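Local coordinates for putative rubredoxin reductase (Rhodopseudomonas palustris, PDB 3FG2), which probably passes electrons from NADH through its bound FAD to the ferredoxin that serves the cytochrome P450 CYP199A2, at residues A[4-9]-A[14-19]; A[18-23]-A[27-32]. All blocks are in the same frame, centred on the assembly; numbering follows the deposited sequence.

Interaction 1: A[4-9]-A[14-19]; sequences VLIAGA and FQVAVS. With FAD (flavin-adenine dinucleotide), chain B.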
loop_
_atom_site.group_PDB
_atom_site.type_symbol
_atom_site.label_atom_id
_atom_site.label_comp_id
_atom_site.label_asym_id
_atom_site.label_seq_id
_atom_site.Cartn_x
_atom_site.Cartn_y
_atom_site.Cartn_z
ATOM N N VAL A 4 8.437 -2.770 24.938
ATOM C CA VAL A 4 7.453 -2.503 23.895
ATOM C C VAL A 4 7.716 -3.514 22.792
ATOM O O VAL A 4 8.793 -3.527 22.188
ATOM C CB VAL A 4 7.595 -1.086 23.298
ATOM C CG1 VAL A 4 6.692 -0.950 22.077
ATOM C CG2 VAL A 4 7.230 -0.042 24.335
ATOM N N LEU A 5 6.733 -4.367 22.538
ATOM C CA LEU A 5 6.875 -5.391 21.516
ATOM C C LEU A 5 6.176 -4.990 20.225
ATOM O O LEU A 5 4.985 -4.670 20.229
ATOM C CB LEU A 5 6.298 -6.713 22.035
ATOM C CG LEU A 5 7.270 -7.873 22.260
ATOM C CD1 LEU A 5 8.551 -7.375 22.913
ATOM C CD2 LEU A 5 6.590 -8.933 23.118
ATOM N N ILE A 6 6.924 -5.006 19.124
ATOM C CA ILE A 6 6.368 -4.656 17.823
ATOM C C ILE A 6 6.271 -5.910 16.969
ATOM O O ILE A 6 7.285 -6.561 16.691
ATOM C CB ILE A 6 7.249 -3.655 17.074
ATOM C CG1 ILE A 6 7.578 -2.466 17.974
ATOM C CG2 ILE A 6 6.529 -3.188 15.820
ATOM C CD1 ILE A 6 8.660 -1.572 17.410
ATOM N N ALA A 7 5.047 -6.237 16.559
ATOM C CA ALA A 7 4.772 -7.412 15.728
ATOM C C ALA A 7 4.626 -6.989 14.277
ATOM O O ALA A 7 3.592 -6.451 13.885
ATOM C CB ALA A 7 3.498 -8.085 16.194
ATOM N N GLY A 8 5.656 -7.251 13.481
ATOM C CA GLY A 8 5.630 -6.859 12.082
ATOM C C GLY A 8 6.714 -5.818 11.889
ATOM O O GLY A 8 6.694 -4.779 12.550
ATOM N N ALA A 9 7.666 -6.093 11.000
ATOM C CA ALA A 9 8.773 -5.173 10.760
ATOM C C ALA A 9 8.809 -4.607 9.343
ATOM O O ALA A 9 9.848 -4.643 8.678
ATOM C CB ALA A 9 10.098 -5.859 11.079
ATOM N N PHE A 14 8.915 -0.847 11.562
ATOM C CA PHE A 14 10.237 -0.244 11.610
ATOM C C PHE A 14 10.176 1.210 12.085
ATOM O O PHE A 14 10.975 1.633 12.922
ATOM C CB PHE A 14 10.882 -0.301 10.224
ATOM C CG PHE A 14 12.125 0.527 10.101
ATOM C CD1 PHE A 14 13.310 0.115 10.688
ATOM C CD2 PHE A 14 12.100 1.735 9.408
ATOM C CE1 PHE A 14 14.464 0.895 10.587
ATOM C CE2 PHE A 14 13.247 2.526 9.301
ATOM C CZ PHE A 14 14.430 2.104 9.892
ATOM N N GLN A 15 9.223 1.968 11.550
ATOM C CA GLN A 15 9.075 3.375 11.909
ATOM C C GLN A 15 8.728 3.621 13.372
ATOM O O GLN A 15 9.263 4.544 13.987
ATOM C CB GLN A 15 8.024 4.043 11.021
ATOM C CG GLN A 15 7.963 5.553 11.188
ATOM C CD GLN A 15 9.281 6.230 10.849
ATOM O OE1 GLN A 15 9.853 6.960 11.669
ATOM N NE2 GLN A 15 9.773 5.992 9.633
ATOM N N VAL A 16 7.833 2.821 13.940
ATOM C CA VAL A 16 7.478 3.022 15.339
ATOM C C VAL A 16 8.692 2.720 16.224
ATOM O O VAL A 16 8.924 3.390 17.228
ATOM C CB VAL A 16 6.289 2.136 15.764
ATOM C CG1 VAL A 16 6.682 0.678 15.742
ATOM C CG2 VAL A 16 5.818 2.540 17.145
ATOM N N ALA A 17 9.475 1.719 15.839
ATOM C CA ALA A 17 10.665 1.370 16.604
ATOM C C ALA A 17 11.604 2.572 16.606
ATOM O O ALA A 17 12.040 3.044 17.659
ATOM C CB ALA A 17 11.364 0.163 15.975
ATOM N N VAL A 18 11.906 3.060 15.410
ATOM C CA VAL A 18 12.791 4.200 15.248
ATOM C C VAL A 18 12.268 5.457 15.937
ATOM O O VAL A 18 12.990 6.080 16.710
ATOM C CB VAL A 18 13.029 4.487 13.756
ATOM C CG1 VAL A 18 13.705 5.838 13.576
ATOM C CG2 VAL A 18 13.890 3.382 13.161
ATOM N N SER A 19 11.016 5.819 15.670
ATOM C CA SER A 19 10.431 7.011 16.270
ATOM C C SER A 19 10.379 6.907 17.784
ATOM O O SER A 19 10.428 7.918 18.493
ATOM C CB SER A 19 9.023 7.248 15.729
ATOM O OG SER A 19 9.069 7.596 14.357
HETATM P PA FAD B . 3.970 -4.006 5.651
HETATM O O1A FAD B . 3.253 -4.966 4.772
HETATM O O2A FAD B . 4.980 -3.239 5.176
HETATM O O5B FAD B . 4.676 -4.995 6.594
HETATM C C5B FAD B . 3.994 -6.016 7.389
HETATM C C4B FAD B . 5.136 -6.917 7.907
HETATM O O4B FAD B . 4.600 -7.677 9.056
HETATM C C3B FAD B . 5.652 -7.976 6.915
HETATM O O3B FAD B . 7.034 -8.082 6.782
HETATM C C2B FAD B . 4.918 -9.207 7.367
HETATM O O2B FAD B . 5.490 -10.396 6.916
HETATM C C1B FAD B . 5.027 -9.064 8.856
HETATM N N9A FAD B . 4.082 -9.823 9.678
HETATM C C8A FAD B . 2.767 -10.092 9.394
HETATM N N7A FAD B . 2.171 -10.813 10.335
HETATM C C5A FAD B . 3.131 -11.029 11.280
HETATM C C6A FAD B . 3.103 -11.762 12.566
HETATM N N6A FAD B . 2.048 -12.380 13.045
HETATM N N1A FAD B . 4.296 -11.758 13.260
HETATM C C2A FAD B . 5.425 -11.124 12.797
HETATM N N3A FAD B . 5.534 -10.435 11.636
HETATM C C4A FAD B . 4.358 -10.415 10.909
HETATM N N1 FAD B . 2.481 2.876 -0.800
HETATM C C2 FAD B . 2.736 4.120 -1.204
HETATM O O2 FAD B . 2.377 5.066 -0.570
HETATM N N3 FAD B . 3.455 4.394 -2.414
HETATM C C4 FAD B . 3.926 3.373 -3.221
HETATM O O4 FAD B . 4.538 3.645 -4.239
HETATM C C4X FAD B . 3.657 2.006 -2.787
HETATM N N5 FAD B . 4.101 0.965 -3.531
HETATM C C5X FAD B . 3.837 -0.318 -3.087
HETATM C C6 FAD B . 4.324 -1.399 -3.876
HETATM C C7 FAD B . 4.117 -2.714 -3.510
HETATM C C7M FAD B . 4.656 -3.828 -4.385
HETATM C C8 FAD B . 3.376 -3.020 -2.281
HETATM C C8M FAD B . 3.114 -4.436 -1.817
HETATM C C9 FAD B . 2.885 -1.957 -1.494
HETATM C C9A FAD B . 3.111 -0.614 -1.883
HETATM N N10 FAD B . 2.647 0.532 -1.111
HETATM C C10 FAD B . 2.905 1.806 -1.531
HETATM C "C1'" FAD B . 1.901 0.249 0.141
HETATM C "C2'" FAD B . 2.879 0.197 1.355
HETATM O "O2'" FAD B . 3.882 -0.753 1.073
HETATM C "C3'" FAD B . 2.077 -0.187 2.582
HETATM O "O3'" FAD B . 1.095 0.811 2.842
HETATM C "C4'" FAD B . 2.999 -0.315 3.782
HETATM O "O4'" FAD B . 4.014 -1.324 3.535
HETATM C "C5'" FAD B . 2.172 -0.706 4.982
HETATM O "O5'" FAD B . 3.169 -0.873 6.195
HETATM P P FAD B . 2.893 -1.920 7.236
HETATM O O1P FAD B . 4.077 -1.707 8.221
HETATM O O2P FAD B . 1.625 -1.838 7.811
HETATM O O3P FAD B . 2.979 -3.260 6.647
#
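The first strand and the dinucleotide-binding helix of an FAD-binding Rossmann fold meet here, and the contact rests on Ile6 reaching toward Val16 and Ala17. Ile6 and Val16 approach tip to tip: CD1 of Ile6 comes within 3.4 Å of Val16 CG1, tighter than ordinary van der Waals contact, while Ile6 CD1 also lies 3.5 Å from Ala17 CB. With Ile6 CG1 anti to the carbonyl carbon (chi1 -51°) and the chain extended beyond it, the delta methyl is carried out to the helix, and Ile6 CG2 lies 3.9 Å from the same valine methyl, Val16 CG1. A beta-branched chain suits the strand, and the small Ala17 lets the helix come close. Trimming Ile6 to an alanine would probably open a gap beneath the helix and leave Val16 CG1 and Ala17 CB without their main partner from the strand. After the strand the chain turns at Gly8, whose CA is 3.3 Å from FAD O4B; a CB there would collide with the ribose and with the preceding carbonyl oxygen, so glycine is required. This is consistent with the first glycine of a GxGxxG turn. Helix 11-22 covers strand 4-7, which lies in the parallel sheet between strands 29-32 and 101-104; helix 293-306 packs against Gln15 and Ser19, and Phe14 stacks on Phe61 and touches helix 64-69.

Interaction 2: A[18-23]-A[27-32]; sequences VSLRQA and GRIALI. With FAD (flavin-adenine dinucleotide), chain B.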
loop_
_atom_site.group_PDB
_atom_site.type_symbol
_atom_site.label_atom_id
_atom_site.label_comp_id
_atom_site.label_asym_id
_atom_site.label_seq_id
_atom_site.Cartn_x
_atom_site.Cartn_y
_atom_site.Cartn_z
ATOM N N VAL A 18 11.906 3.060 15.410
ATOM C CA VAL A 18 12.791 4.200 15.248
ATOM C C VAL A 18 12.268 5.457 15.937
ATOM O O VAL A 18 12.990 6.080 16.710
ATOM C CB VAL A 18 13.029 4.487 13.756
ATOM C CG1 VAL A 18 13.705 5.838 13.576
ATOM C CG2 VAL A 18 13.890 3.382 13.161
ATOM N N SER A 19 11.016 5.819 15.670
ATOM C CA SER A 19 10.431 7.011 16.270
ATOM C C SER A 19 10.379 6.907 17.784
ATOM O O SER A 19 10.428 7.918 18.493
ATOM C CB SER A 19 9.023 7.248 15.729
ATOM O OG SER A 19 9.069 7.596 14.357
ATOM N N LEU A 20 10.273 5.681 18.276
ATOM C CA LEU A 20 10.215 5.447 19.708
ATOM C C LEU A 20 11.563 5.863 20.308
ATOM O O LEU A 20 11.617 6.573 21.316
ATOM C CB LEU A 20 9.930 3.968 19.962
ATOM C CG LEU A 20 9.036 3.513 21.119
ATOM C CD1 LEU A 20 7.913 4.508 21.392
ATOM C CD2 LEU A 20 8.471 2.135 20.750
ATOM N N ARG A 21 12.646 5.434 19.665
ATOM C CA ARG A 21 13.986 5.772 20.133
ATOM C C ARG A 21 14.274 7.263 20.002
ATOM O O ARG A 21 14.794 7.883 20.931
ATOM C CB ARG A 21 15.052 4.977 19.368
ATOM C CG ARG A 21 15.231 3.537 19.847
ATOM C CD ARG A 21 15.411 3.464 21.371
ATOM N NE ARG A 21 15.809 2.130 21.813
ATOM C CZ ARG A 21 15.346 1.542 22.909
ATOM N NH1 ARG A 21 14.467 2.172 23.674
ATOM N NH2 ARG A 21 15.748 0.320 23.233
ATOM N N GLN A 22 13.948 7.837 18.849
ATOM C CA GLN A 22 14.180 9.262 18.650
ATOM C C GLN A 22 13.564 10.046 19.796
ATOM O O GLN A 22 14.136 11.026 20.259
ATOM C CB GLN A 22 13.582 9.731 17.321
ATOM C CG GLN A 22 14.357 9.260 16.100
ATOM C CD GLN A 22 13.743 9.753 14.809
ATOM O OE1 GLN A 22 13.570 10.954 14.612
ATOM N NE2 GLN A 22 13.409 8.828 13.921
ATOM N N ALA A 23 12.398 9.602 20.255
ATOM C CA ALA A 23 11.701 10.262 21.351
ATOM C C ALA A 23 12.278 9.849 22.704
ATOM O O ALA A 23 11.682 10.109 23.753
ATOM C CB ALA A 23 10.212 9.938 21.293
ATOM N N GLY A 27 12.412 2.214 27.883
ATOM C CA GLY A 27 12.190 0.778 27.870
ATOM C C GLY A 27 12.849 -0.001 26.749
ATOM O O GLY A 27 13.534 0.561 25.885
ATOM N N ARG A 28 12.632 -1.314 26.776
ATOM C CA ARG A 28 13.174 -2.240 25.784
ATOM C C ARG A 28 12.286 -2.230 24.542
ATOM O O ARG A 28 11.079 -2.012 24.637
ATOM C CB ARG A 28 13.209 -3.652 26.376
ATOM C CG ARG A 28 13.692 -4.744 25.441
ATOM C CD ARG A 28 13.334 -6.114 26.010
ATOM N NE ARG A 28 13.880 -7.217 25.222
ATOM C CZ ARG A 28 13.551 -8.494 25.398
ATOM N NH1 ARG A 28 12.673 -8.836 26.332
ATOM N NH2 ARG A 28 14.103 -9.433 24.645
ATOM N N ILE A 29 12.885 -2.466 23.379
ATOM C CA ILE A 29 12.134 -2.482 22.124
ATOM C C ILE A 29 12.487 -3.693 21.267
ATOM O O ILE A 29 13.588 -3.782 20.717
ATOM C CB ILE A 29 12.394 -1.206 21.291
ATOM C CG1 ILE A 29 11.996 0.033 22.099
ATOM C CG2 ILE A 29 11.608 -1.274 19.983
ATOM C CD1 ILE A 29 12.256 1.348 21.385
ATOM N N ALA A 30 11.536 -4.616 21.151
ATOM C CA ALA A 30 11.731 -5.831 20.364
ATOM C C ALA A 30 10.897 -5.778 19.089
ATOM O O ALA A 30 9.682 -5.588 19.135
ATOM C CB ALA A 30 11.349 -7.055 21.195
ATOM N N LEU A 31 11.559 -5.956 17.953
ATOM C CA LEU A 31 10.891 -5.906 16.658
ATOM C C LEU A 31 10.806 -7.301 16.042
ATOM O O LEU A 31 11.786 -7.800 15.500
ATOM C CB LEU A 31 11.672 -4.988 15.712
ATOM C CG LEU A 31 10.933 -4.029 14.773
ATOM C CD1 LEU A 31 11.874 -3.647 13.630
ATOM C CD2 LEU A 31 9.671 -4.677 14.222
ATOM N N ILE A 32 9.636 -7.923 16.117
ATOM C CA ILE A 32 9.442 -9.263 15.561
ATOM C C ILE A 32 9.320 -9.209 14.038
ATOM O O ILE A 32 8.368 -8.641 13.501
ATOM C CB ILE A 32 8.181 -9.903 16.151
ATOM C CG1 ILE A 32 8.290 -9.891 17.675
ATOM C CG2 ILE A 32 8.009 -11.325 15.618
ATOM C CD1 ILE A 32 6.970 -10.031 18.392
HETATM P PA FAD B . 3.970 -4.006 5.651
HETATM O O1A FAD B . 3.253 -4.966 4.772
HETATM O O2A FAD B . 4.980 -3.239 5.176
HETATM O O5B FAD B . 4.676 -4.995 6.594
HETATM C C5B FAD B . 3.994 -6.016 7.389
HETATM C C4B FAD B . 5.136 -6.917 7.907
HETATM O O4B FAD B . 4.600 -7.677 9.056
HETATM C C3B FAD B . 5.652 -7.976 6.915
HETATM O O3B FAD B . 7.034 -8.082 6.782
HETATM C C2B FAD B . 4.918 -9.207 7.367
HETATM O O2B FAD B . 5.490 -10.396 6.916
HETATM C C1B FAD B . 5.027 -9.064 8.856
HETATM N N9A FAD B . 4.082 -9.823 9.678
HETATM C C8A FAD B . 2.767 -10.092 9.394
HETATM N N7A FAD B . 2.171 -10.813 10.335
HETATM C C5A FAD B . 3.131 -11.029 11.280
HETATM C C6A FAD B . 3.103 -11.762 12.566
HETATM N N6A FAD B . 2.048 -12.380 13.045
HETATM N N1A FAD B . 4.296 -11.758 13.260
HETATM C C2A FAD B . 5.425 -11.124 12.797
HETATM N N3A FAD B . 5.534 -10.435 11.636
HETATM C C4A FAD B . 4.358 -10.415 10.909
HETATM N N1 FAD B . 2.481 2.876 -0.800
HETATM C C2 FAD B . 2.736 4.120 -1.204
HETATM O O2 FAD B . 2.377 5.066 -0.570
HETATM N N3 FAD B . 3.455 4.394 -2.414
HETATM C C4 FAD B . 3.926 3.373 -3.221
HETATM O O4 FAD B . 4.538 3.645 -4.239
HETATM C C4X FAD B . 3.657 2.006 -2.787
HETATM N N5 FAD B . 4.101 0.965 -3.531
HETATM C C5X FAD B . 3.837 -0.318 -3.087
HETATM C C6 FAD B . 4.324 -1.399 -3.876
HETATM C C7 FAD B . 4.117 -2.714 -3.510
HETATM C C7M FAD B . 4.656 -3.828 -4.385
HETATM C C8 FAD B . 3.376 -3.020 -2.281
HETATM C C8M FAD B . 3.114 -4.436 -1.817
HETATM C C9 FAD B . 2.885 -1.957 -1.494
HETATM C C9A FAD B . 3.111 -0.614 -1.883
HETATM N N10 FAD B . 2.647 0.532 -1.111
HETATM C C10 FAD B . 2.905 1.806 -1.531
HETATM C "C1'" FAD B . 1.901 0.249 0.141
HETATM C "C2'" FAD B . 2.879 0.197 1.355
HETATM O "O2'" FAD B . 3.882 -0.753 1.073
HETATM C "C3'" FAD B . 2.077 -0.187 2.582
HETATM O "O3'" FAD B . 1.095 0.811 2.842
HETATM C "C4'" FAD B . 2.999 -0.315 3.782
HETATM O "O4'" FAD B . 4.014 -1.324 3.535
HETATM C "C5'" FAD B . 2.172 -0.706 4.982
HETATM O "O5'" FAD B . 3.169 -0.873 6.195
HETATM P P FAD B . 2.893 -1.920 7.236
HETATM O O1P FAD B . 4.077 -1.707 8.221
HETATM O O2P FAD B . 1.625 -1.838 7.811
HETATM O O3P FAD B . 2.979 -3.260 6.647
#
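Ile29, pointing from its strand toward helix 11-22, fills the angle between Leu20 and Arg21 and forms the tight part of this contact. Its CD1 lies 3.8 Å from Leu20 CB, the two side chains crossing at a slant, and also sits over one face of the Arg21 guanidinium, 3.3 Å from NH1 and off-centre, nearer the NH1 corner than the middle of the group. Isoleucine suits the place, since its long CG1-CD1 arm, extended at chi2, puts one methyl against both Leu20 and the flat face of the guanidinium. The contact becomes polar toward the partly exposed end of the helix. There Arg21, bent at chi2 (-50°), comes back to the chain leading into the strand, and NH1 gives a nearly straight hydrogen bond of 2.9 Å to Gly27 O, which lies in the guanidinium plane; a weak bond of 3.5 Å runs from NH2 to the same Gly27 O. NE also hydrogen-bonds to Gln70 O and NH2 to Ala71 O, so backbone carbonyls on several sides limit how the group can turn. Arg28, exposed and pointing away from the helix, barely shares in the contact and forms a salt bridge with Glu73. At the far end of the strand, Ile32 CG2 is 3.8 Å from FAD C2A. Strand 29-32 runs between strands 4-7 and 72-75 in the parallel sheet, with Leu20 also resting on Val4 and helix 293-306.

Interactions 1 and 2 are successive halves of one beta-alpha-beta unit: strand 4-7 leads into helix 11-22, which returns to strand 29-32, and the two contacts share Val18 and Ser19. The strands are parallel neighbours, joined by probable hydrogen bonds from Val4 N to Arg28 O and from Ile32 N to Ile6 O. Interaction 1 is wholly buried and apolar, near the FAD end of the helix. Interaction 2 has a buried apolar part too, but near the helix C-terminus its chemistry turns to arginine and backbone carbonyls beside the surface. Both reach the adenosine part of FAD, interaction 1 at the ribose through the turn after strand 4-7, interaction 2 at the adenine through the end of strand 29-32.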